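Local atomic coordinates of sensor histidine kinase (Rhodopseudomonas palustris, PDB entry 3VA9), a protein that probably acts as a membrane-bound sensor kinase that uses ATP to phosphorylate a protein histidine in two-component signalling, represented here by its CHASE3-family sensor domain. Residues A[44-47]-A[48-51]; A[26-29]-A[30-34]; A[57-60]-A[61-65]. All coordinates share one frame; numbering follows the deposited sequence.

Contact 1 (A[44-47]-A[48-51]); sequences TGIE and TYRD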
ATOM      1  N   THR A  44       8.047  16.390  11.251  1.00 40.08           N
ATOM      2  CA  THR A  44       9.137  16.479  12.227  1.00 36.17           C
ATOM      3  C   THR A  44      10.519  16.689  11.625  1.00 36.81           C
ATOM      4  O   THR A  44      11.403  17.221  12.287  1.00 44.07           O
ATOM      5  CB  THR A  44       9.220  15.220  13.111  1.00 35.75           C
ATOM      6  OG1 THR A  44       9.584  14.090  12.305  1.00 30.90           O
ATOM      7  CG2 THR A  44       7.890  14.957  13.815  1.00 30.37           C
ATOM      8  N   GLY A  45      10.716  16.252  10.387  1.00 35.67           N
ATOM      9  CA  GLY A  45      12.034  16.317   9.778  1.00 31.20           C
ATOM     10  C   GLY A  45      12.994  15.297  10.382  1.00 37.98           C
ATOM     11  O   GLY A  45      14.197  15.339  10.137  1.00 42.45           O
ATOM     12  N   ILE A  46      12.462  14.372  11.170  1.00 40.63           N
ATOM     13  CA  ILE A  46      13.288  13.355  11.815  1.00 44.26           C
ATOM     14  C   ILE A  46      13.443  12.130  10.905  1.00 41.16           C
ATOM     15  O   ILE A  46      12.454  11.475  10.556  1.00 31.78           O
ATOM     16  CB  ILE A  46      12.725  12.964  13.203  1.00 39.69           C
ATOM     17  CG1 ILE A  46      12.836  14.150  14.165  1.00 44.59           C
ATOM     18  CG2 ILE A  46      13.461  11.747  13.769  1.00 37.68           C
ATOM     19  CD1 ILE A  46      12.034  13.990  15.454  1.00 41.34           C
ATOM     20  N   GLU A  47      14.689  11.841  10.521  1.00 40.45           N
ATOM     21  CA  GLU A  47      14.989  10.849   9.485  1.00 39.53           C
ATOM     22  C   GLU A  47      14.455   9.459   9.816  1.00 42.67           C
ATOM     23  O   GLU A  47      14.224   8.636   8.925  1.00 49.59           O
ATOM     24  CB  GLU A  47      16.496  10.777   9.217  1.00 53.87           C
ATOM     25  CG  GLU A  47      16.903   9.696   8.214  1.00 62.15           C
ATOM     26  CD  GLU A  47      16.406   9.975   6.798  1.00 68.06           C
ATOM     27  OE1 GLU A  47      16.084  11.146   6.492  1.00 60.50           O
ATOM     28  OE2 GLU A  47      16.345   9.021   5.991  1.00 71.21           O
ATOM     29  N   THR A  48      14.262   9.207  11.103  1.00 36.87           N
ATOM     30  CA  THR A  48      13.705   7.946  11.567  1.00 41.75           C
ATOM     31  C   THR A  48      12.347   7.665  10.928  1.00 34.52           C
ATOM     32  O   THR A  48      12.002   6.515  10.670  1.00 41.97           O
ATOM     33  CB  THR A  48      13.580   7.933  13.104  1.00 49.60           C
ATOM     34  OG1 THR A  48      14.879   7.754  13.678  1.00 52.20           O
ATOM     35  CG2 THR A  48      12.688   6.801  13.561  1.00 58.47           C
ATOM     36  N   TYR A  49      11.576   8.716  10.666  1.00 31.39           N
ATOM     37  CA  TYR A  49      10.261   8.536  10.047  1.00 35.79           C
ATOM     38  C   TYR A  49      10.424   8.210   8.567  1.00 36.91           C
ATOM     39  O   TYR A  49       9.690   7.388   8.015  1.00 41.92           O
ATOM     40  CB  TYR A  49       9.370   9.762  10.240  1.00 29.85           C
ATOM     41  CG  TYR A  49       8.935   9.983  11.673  1.00 36.81           C
ATOM     42  CD1 TYR A  49       7.831   9.327  12.188  1.00 38.52           C
ATOM     43  CD2 TYR A  49       9.630  10.850  12.507  1.00 40.43           C
ATOM     44  CE1 TYR A  49       7.428   9.520  13.490  1.00 39.88           C
ATOM     45  CE2 TYR A  49       9.234  11.051  13.814  1.00 40.92           C
ATOM     46  CZ  TYR A  49       8.129  10.384  14.298  1.00 43.51           C
ATOM     47  OH  TYR A  49       7.723  10.572  15.599  1.00 46.80           O
ATOM     48  N   ARG A  50      11.400   8.849   7.932  1.00 31.07           N
ATOM     49  CA  ARG A  50      11.751   8.500   6.564  1.00 33.31           C
ATOM     50  C   ARG A  50      12.193   7.041   6.454  1.00 29.85           C
ATOM     51  O   ARG A  50      11.756   6.321   5.557  1.00 38.30           O
ATOM     52  CB  ARG A  50      12.831   9.424   6.019  1.00 33.70           C
ATOM     53  CG  ARG A  50      13.025   9.270   4.525  1.00 29.63           C
ATOM     54  CD  ARG A  50      13.917  10.352   3.946  1.00 36.75           C
ATOM     55  NE  ARG A  50      14.224  10.038   2.559  1.00 40.86           N
ATOM     56  CZ  ARG A  50      15.170   9.185   2.193  1.00 40.41           C
ATOM     57  NH1 ARG A  50      15.907   8.596   3.126  1.00 42.97           N
ATOM     58  NH2 ARG A  50      15.387   8.931   0.904  1.00 38.70           N
ATOM     59  N   ASP A  51      13.056   6.606   7.363  1.00 34.10           N
ATOM     60  CA  ASP A  51      13.473   5.205   7.393  1.00 39.40           C
ATOM     61  C   ASP A  51      12.256   4.275   7.466  1.00 43.70           C
ATOM     62  O   ASP A  51      12.176   3.279   6.739  1.00 38.01           O
ATOM     63  CB  ASP A  51      14.416   4.950   8.572  1.00 39.93           C
ATOM     64  CG  ASP A  51      15.758   5.664   8.417  1.00 48.62           C
ATOM     65  OD1 ASP A  51      16.059   6.119   7.297  1.00 40.60           O
ATOM     66  OD2 ASP A  51      16.505   5.775   9.416  1.00 52.56           O
TER

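Contact 2 (A[26-29]-A[30-34]); sequences AIQQ and AVLEA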
ATOM      1  N   ALA A  26      -1.406  -7.909   6.155  1.00 44.64           N
ATOM      2  CA  ALA A  26      -0.061  -7.375   6.267  1.00 40.75           C
ATOM      3  C   ALA A  26       0.223  -6.341   5.175  1.00 45.80           C
ATOM      4  O   ALA A  26       1.062  -5.453   5.346  1.00 49.56           O
ATOM      5  CB  ALA A  26       0.961  -8.508   6.227  1.00 37.87           C
ATOM      6  N   ILE A  27      -0.481  -6.453   4.054  1.00 49.18           N
ATOM      7  CA  ILE A  27      -0.331  -5.487   2.966  1.00 45.55           C
ATOM      8  C   ILE A  27      -1.029  -4.162   3.283  1.00 34.33           C
ATOM      9  O   ILE A  27      -0.475  -3.086   3.066  1.00 33.02           O
ATOM     10  CB  ILE A  27      -0.830  -6.066   1.625  1.00 43.34           C
ATOM     11  CG1 ILE A  27       0.180  -7.093   1.111  1.00 43.34           C
ATOM     12  CG2 ILE A  27      -1.036  -4.958   0.599  1.00 37.86           C
ATOM     13  CD1 ILE A  27      -0.318  -7.913  -0.031  1.00 47.89           C
ATOM     14  N   GLN A  28      -2.249  -4.259   3.791  1.00 38.92           N
ATOM     15  CA  GLN A  28      -2.969  -3.108   4.323  1.00 46.65           C
ATOM     16  C   GLN A  28      -2.113  -2.373   5.358  1.00 41.44           C
ATOM     17  O   GLN A  28      -1.933  -1.163   5.274  1.00 36.22           O
ATOM     18  CB  GLN A  28      -4.276  -3.588   4.955  1.00 56.89           C
ATOM     19  CG  GLN A  28      -4.963  -2.593   5.861  1.00 71.24           C
ATOM     20  CD  GLN A  28      -6.081  -3.241   6.664  1.00 83.24           C
ATOM     21  OE1 GLN A  28      -5.861  -3.748   7.771  1.00 80.44           O
ATOM     22  NE2 GLN A  28      -7.287  -3.243   6.101  1.00 85.94           N
ATOM     23  N   GLN A  29      -1.576  -3.120   6.321  1.00 37.92           N
ATOM     24  CA  GLN A  29      -0.683  -2.561   7.335  1.00 39.74           C
ATOM     25  C   GLN A  29       0.461  -1.745   6.732  1.00 42.34           C
ATOM     26  O   GLN A  29       0.671  -0.587   7.110  1.00 39.57           O
ATOM     27  CB  GLN A  29      -0.112  -3.670   8.226  1.00 45.15           C
ATOM     28  CG  GLN A  29       0.928  -3.181   9.235  1.00 65.20           C
ATOM     29  CD  GLN A  29       1.526  -4.308  10.068  1.00 82.82           C
ATOM     30  OE1 GLN A  29       1.184  -5.478   9.890  1.00 89.25           O
ATOM     31  NE2 GLN A  29       2.425  -3.956  10.985  1.00 83.59           N
ATOM     32  N   ALA A  30       1.195  -2.353   5.798  1.00 39.01           N
ATOM     33  CA  ALA A  30       2.366  -1.716   5.188  1.00 31.58           C
ATOM     34  C   ALA A  30       2.021  -0.428   4.443  1.00 30.63           C
ATOM     35  O   ALA A  30       2.782   0.536   4.480  1.00 31.62           O
ATOM     36  CB  ALA A  30       3.089  -2.689   4.266  1.00 31.57           C
ATOM     37  N   VAL A  31       0.878  -0.416   3.764  1.00 29.73           N
ATOM     38  CA  VAL A  31       0.410   0.789   3.076  1.00 28.78           C
ATOM     39  C   VAL A  31       0.128   1.933   4.065  1.00 25.15           C
ATOM     40  O   VAL A  31       0.522   3.073   3.831  1.00 29.42           O
ATOM     41  CB  VAL A  31      -0.857   0.499   2.244  1.00 37.72           C
ATOM     42  CG1 VAL A  31      -1.510   1.789   1.786  1.00 41.65           C
ATOM     43  CG2 VAL A  31      -0.514  -0.381   1.052  1.00 32.56           C
ATOM     44  N   LEU A  32      -0.537   1.614   5.173  1.00 30.14           N
ATOM     45  CA  LEU A  32      -0.804   2.598   6.229  1.00 36.04           C
ATOM     46  C   LEU A  32       0.482   3.081   6.866  1.00 27.03           C
ATOM     47  O   LEU A  32       0.657   4.270   7.105  1.00 32.78           O
ATOM     48  CB  LEU A  32      -1.718   2.014   7.308  1.00 31.46           C
ATOM     49  CG  LEU A  32      -3.146   1.794   6.822  1.00 34.92           C
ATOM     50  CD1 LEU A  32      -3.936   0.936   7.795  1.00 31.06           C
ATOM     51  CD2 LEU A  32      -3.793   3.149   6.613  1.00 34.79           C
ATOM     52  N   GLU A  33       1.388   2.147   7.124  1.00 24.82           N
ATOM     53  CA  GLU A  33       2.677   2.477   7.716  1.00 27.96           C
ATOM     54  C   GLU A  33       3.519   3.401   6.824  1.00 28.80           C
ATOM     55  O   GLU A  33       4.205   4.285   7.327  1.00 33.06           O
ATOM     56  CB  GLU A  33       3.439   1.199   8.077  1.00 31.02           C
ATOM     57  CG  GLU A  33       4.669   1.436   8.937  1.00 55.08           C
ATOM     58  CD  GLU A  33       4.343   2.141  10.248  1.00 70.74           C
ATOM     59  OE1 GLU A  33       3.476   1.639  10.995  1.00 76.64           O
ATOM     60  OE2 GLU A  33       4.957   3.192  10.536  1.00 71.83           O
ATOM     61  N   ALA A  34       3.454   3.213   5.506  1.00 24.25           N
ATOM     62  CA  ALA A  34       4.175   4.088   4.574  1.00 22.67           C
ATOM     63  C   ALA A  34       3.600   5.503   4.611  1.00 27.28           C
ATOM     64  O   ALA A  34       4.334   6.492   4.649  1.00 23.12           O
ATOM     65  CB  ALA A  34       4.113   3.525   3.149  1.00 22.19           C
TER

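Contact 3 (A[57-60]-A[61-65]); sequences RDAL and AARLD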
ATOM      1  N   ARG A  57       7.607   0.733   2.591  1.00 30.69           N
ATOM      2  CA  ARG A  57       7.627   0.611   1.133  1.00 41.37           C
ATOM      3  C   ARG A  57       8.316  -0.680   0.671  1.00 32.89           C
ATOM      4  O   ARG A  57       7.823  -1.379  -0.212  1.00 34.27           O
ATOM      5  CB  ARG A  57       8.319   1.823   0.506  1.00 40.65           C
ATOM      6  CG  ARG A  57       8.299   1.823  -1.011  1.00 41.84           C
ATOM      7  CD  ARG A  57       9.407   2.700  -1.556  1.00 45.87           C
ATOM      8  NE  ARG A  57      10.719   2.156  -1.212  1.00 54.69           N
ATOM      9  CZ  ARG A  57      11.854   2.844  -1.267  1.00 54.69           C
ATOM     10  NH1 ARG A  57      11.839   4.118  -1.640  1.00 52.15           N
ATOM     11  NH2 ARG A  57      13.003   2.263  -0.940  1.00 49.09           N
ATOM     12  N   ASP A  58       9.458  -0.993   1.268  1.00 29.57           N
ATOM     13  CA  ASP A  58      10.171  -2.225   0.930  1.00 35.33           C
ATOM     14  C   ASP A  58       9.364  -3.464   1.343  1.00 38.70           C
ATOM     15  O   ASP A  58       9.281  -4.445   0.599  1.00 38.65           O
ATOM     16  CB  ASP A  58      11.552  -2.247   1.593  1.00 34.32           C
ATOM     17  CG  ASP A  58      12.509  -1.220   0.997  1.00 36.05           C
ATOM     18  OD1 ASP A  58      12.245  -0.732  -0.119  1.00 39.98           O
ATOM     19  OD2 ASP A  58      13.536  -0.907   1.637  1.00 40.27           O
ATOM     20  N   ALA A  59       8.757  -3.404   2.526  1.00 33.61           N
ATOM     21  CA  ALA A  59       7.975  -4.519   3.047  1.00 34.61           C
ATOM     22  C   ALA A  59       6.727  -4.758   2.195  1.00 34.28           C
ATOM     23  O   ALA A  59       6.343  -5.900   1.932  1.00 40.34           O
ATOM     24  CB  ALA A  59       7.605  -4.277   4.513  1.00 32.44           C
ATOM     25  N   LEU A  60       6.106  -3.675   1.751  1.00 31.64           N
ATOM     26  CA  LEU A  60       4.955  -3.773   0.860  1.00 30.08           C
ATOM     27  C   LEU A  60       5.307  -4.527  -0.420  1.00 35.64           C
ATOM     28  O   LEU A  60       4.608  -5.465  -0.818  1.00 35.56           O
ATOM     29  CB  LEU A  60       4.443  -2.378   0.515  1.00 25.45           C
ATOM     30  CG  LEU A  60       3.240  -2.246  -0.425  1.00 34.71           C
ATOM     31  CD1 LEU A  60       2.050  -3.071   0.042  1.00 26.12           C
ATOM     32  CD2 LEU A  60       2.849  -0.774  -0.576  1.00 39.37           C
ATOM     33  N   ALA A  61       6.383  -4.100  -1.071  1.00 30.97           N
ATOM     34  CA  ALA A  61       6.834  -4.752  -2.293  1.00 34.74           C
ATOM     35  C   ALA A  61       7.067  -6.249  -2.043  1.00 35.61           C
ATOM     36  O   ALA A  61       6.574  -7.090  -2.793  1.00 37.37           O
ATOM     37  CB  ALA A  61       8.101  -4.078  -2.825  1.00 31.03           C
ATOM     38  N   ALA A  62       7.789  -6.571  -0.970  1.00 31.48           N
ATOM     39  CA  ALA A  62       8.080  -7.967  -0.633  1.00 39.78           C
ATOM     40  C   ALA A  62       6.813  -8.770  -0.329  1.00 44.11           C
ATOM     41  O   ALA A  62       6.684  -9.916  -0.749  1.00 47.49           O
ATOM     42  CB  ALA A  62       9.052  -8.045   0.529  1.00 38.48           C
ATOM     43  N   ARG A  63       5.877  -8.162   0.395  1.00 44.20           N
ATOM     44  CA  ARG A  63       4.617  -8.827   0.728  1.00 38.81           C
ATOM     45  C   ARG A  63       3.708  -9.009  -0.483  1.00 41.77           C
ATOM     46  O   ARG A  63       2.993 -10.009  -0.582  1.00 44.18           O
ATOM     47  CB  ARG A  63       3.894  -8.071   1.840  1.00 38.16           C
ATOM     48  CG  ARG A  63       4.623  -8.159   3.161  1.00 43.21           C
ATOM     49  CD  ARG A  63       4.070  -7.215   4.202  1.00 47.25           C
ATOM     50  NE  ARG A  63       4.949  -7.176   5.371  1.00 49.98           N
ATOM     51  CZ  ARG A  63       4.771  -6.381   6.421  1.00 47.76           C
ATOM     52  NH1 ARG A  63       3.741  -5.546   6.462  1.00 43.38           N
ATOM     53  NH2 ARG A  63       5.630  -6.420   7.427  1.00 50.09           N
ATOM     54  N   LEU A  64       3.733  -8.043  -1.401  1.00 34.06           N
ATOM     55  CA  LEU A  64       3.013  -8.182  -2.663  1.00 37.56           C
ATOM     56  C   LEU A  64       3.605  -9.305  -3.520  1.00 42.70           C
ATOM     57  O   LEU A  64       2.859 -10.094  -4.100  1.00 42.07           O
ATOM     58  CB  LEU A  64       2.992  -6.863  -3.446  1.00 32.23           C
ATOM     59  CG  LEU A  64       2.075  -5.769  -2.878  1.00 37.99           C
ATOM     60  CD1 LEU A  64       2.452  -4.387  -3.388  1.00 31.34           C
ATOM     61  CD2 LEU A  64       0.607  -6.070  -3.154  1.00 31.15           C
ATOM     62  N   ASP A  65       4.937  -9.364  -3.604  1.00 44.31           N
ATOM     63  CA  ASP A  65       5.625 -10.415  -4.371  1.00 48.90           C
ATOM     64  C   ASP A  65       5.245 -11.806  -3.844  1.00 51.78           C
ATOM     65  O   ASP A  65       5.028 -12.741  -4.615  1.00 58.15           O
ATOM     66  CB  ASP A  65       7.152 -10.271  -4.286  1.00 44.35           C
ATOM     67  CG  ASP A  65       7.679  -8.992  -4.917  1.00 48.38           C
ATOM     68  OD1 ASP A  65       6.982  -8.380  -5.758  1.00 49.34           O
ATOM     69  OD2 ASP A  65       8.825  -8.613  -4.573  1.00 39.07           O
TER

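Contact 1 (A[44-47]-A[48-51])
Asp-51 N gives its hydrogen to Glu-47 O at 2.8 Å, nearly straight, in the first turn of helix 47-70, right after the connection that links it to helix 18-44 of the four-helix bundle. Thr-44 starts that connection with an ST turn: its OG1 accepts from Ile-46 N, bridging Gly-45 with its positive phi (72°), and is also hydrogen-bonded to Gly-40 O. The same OG1 lies 3.2 Å from Tyr-49 CD2. Ile-46 O then takes Tyr-49 N at 2.9 Å and sits at the edge of the tyrosine ring, while Ile-46 CB packs against Tyr-49 CD2 at 3.8 Å.

One residue further on, the Glu-47 side chain runs alongside that of Arg-50. Glu-47 bends at chi2 (67°), which brings OE2 to Arg-50 NH1 at 2.9 Å, a salt bridge made through the syn lone pair and in the guanidinium plane. A leucine in place of Arg-50 would probably leave the Glu-47 carboxylate without its positive mate beside the negative Asp-51. The Asp-51 side chain runs roughly perpendicular to that of Glu-47, the two carboxylate planes 71° apart, and OD1 of Asp-51 lies 3.2 Å from OE2 of Glu-47.

Contact 2 (A[26-29]-A[30-34])
Ala-26 O accepts from Ala-30 N at 3.1 Å, with the donor standing above the carbonyl plane rather than on a lone pair. The same oxygen also takes a hydrogen bond from Arg-63 of helix 47-70, so one carbonyl serves its own helix and the next. Ala-30 CB lies 3.6 Å from Ala-26 O, and its methyl touches the Arg-63 side chain.

Ile-27 O, one step on, holds Val-31 N at 3.1 Å. Val-31 has CG1 anti to its nitrogen (chi1 168°), which leaves CG2 beside that nitrogen and directed back to within 3.4 Å of Ile-27 O. Both side chains are buried. This is a core-facing stripe of helix 18-44 in the four-helix bundle of the sensor domain: Ile-27 reaches Leu-60 and Leu-64 of helix 47-70, Leu-84 of helix 75-101 and Leu-129 of helix 121-142.

Gln-28 keeps its chain extended, and Leu-32, one turn later, runs alongside it in the same direction; Gln-28 CG approaches Leu-32 CD1 at 4.2 Å, a loose contact of methylene and methyl. Beyond it the amide NE2 is hydrogen-bonded to Glu-126. On the exposed side, the backbone O of Gln-29 accepts from Glu-33 N at 2.8 Å, and Glu-33 CB rests 3.4 Å from that same Gln-29 O.

Contact 3 (A[57-60]-A[61-65])
Residues 57-60 and 61-65 form two successive turns of one unbroken alpha-helix, and every carbonyl of the first takes the N-H four residues on. The bonds run from 3.2 Å between Ala-61 N and Arg-57 O to 2.8 Å between Leu-64 N and Leu-60 O. Ala-62 N to Asp-58 O and Arg-63 N to Ala-59 O come between them. This is helix 47-70, one helix of the sensor domain's four-helix bundle, with Leu-60 and Leu-64 on its core-facing side.

Two side-chain pairs, each one turn apart, follow this spacing. Leu-64 comes one turn after Leu-60 and both reach out in the same direction, with Leu-60 CD1 against Leu-64 CD1 at 3.7 Å. Leu-64 has CG anti to its carbonyl carbon (chi1 -73°), which leans the side chain back along the helix until CG is 3.3 Å from Leu-60 O. The same first torsion in Arg-63 carries CG past Ala-59 O at 3.1 Å before the chain runs out extended from CG to NE. Its guanidinium then lies over Ala-59, whose CB meets one face toward the rim, 4.0 Å from Arg-63 CZ.

At the start of the segment Arg-57 makes a salt bridge with its neighbour Asp-58: OD1 takes NH2 at 3.2 Å, in the guanidinium plane, and a weak bond from NE.

Among the neighbouring helices, Leu-60 packs on Ile-27 and Val-31 of helix 18-44 and on Met-92 of helix 75-101, and Leu-64 on Leu-84 and Thr-88. Arg-63 NH1 is hydrogen-bonded to Ala-26 O, and Asp-65 forms a salt bridge with Arg-85.

Contacts 2 and 3 face each other across the antiparallel pair of helices 18-44 and 47-70, with centres about 9 Å apart, and they touch directly. Arg-63 NH1 probably donates to Ala-26 O at 2.9 Å and also packs on Ala-30 CB, while further in Ile-27 CG2 meets Leu-60 CD1 at 3.7 Å. A hydrogen bond and apolar side-chain packing thus join the same two helices. Contact 1 takes in the connection between them and the start of helix 47-70: it lies at the surface, its centre about 17 Å from that of contact 2 and about 20 Å from that of contact 3, and its nearest atoms stay about 6 Å from either.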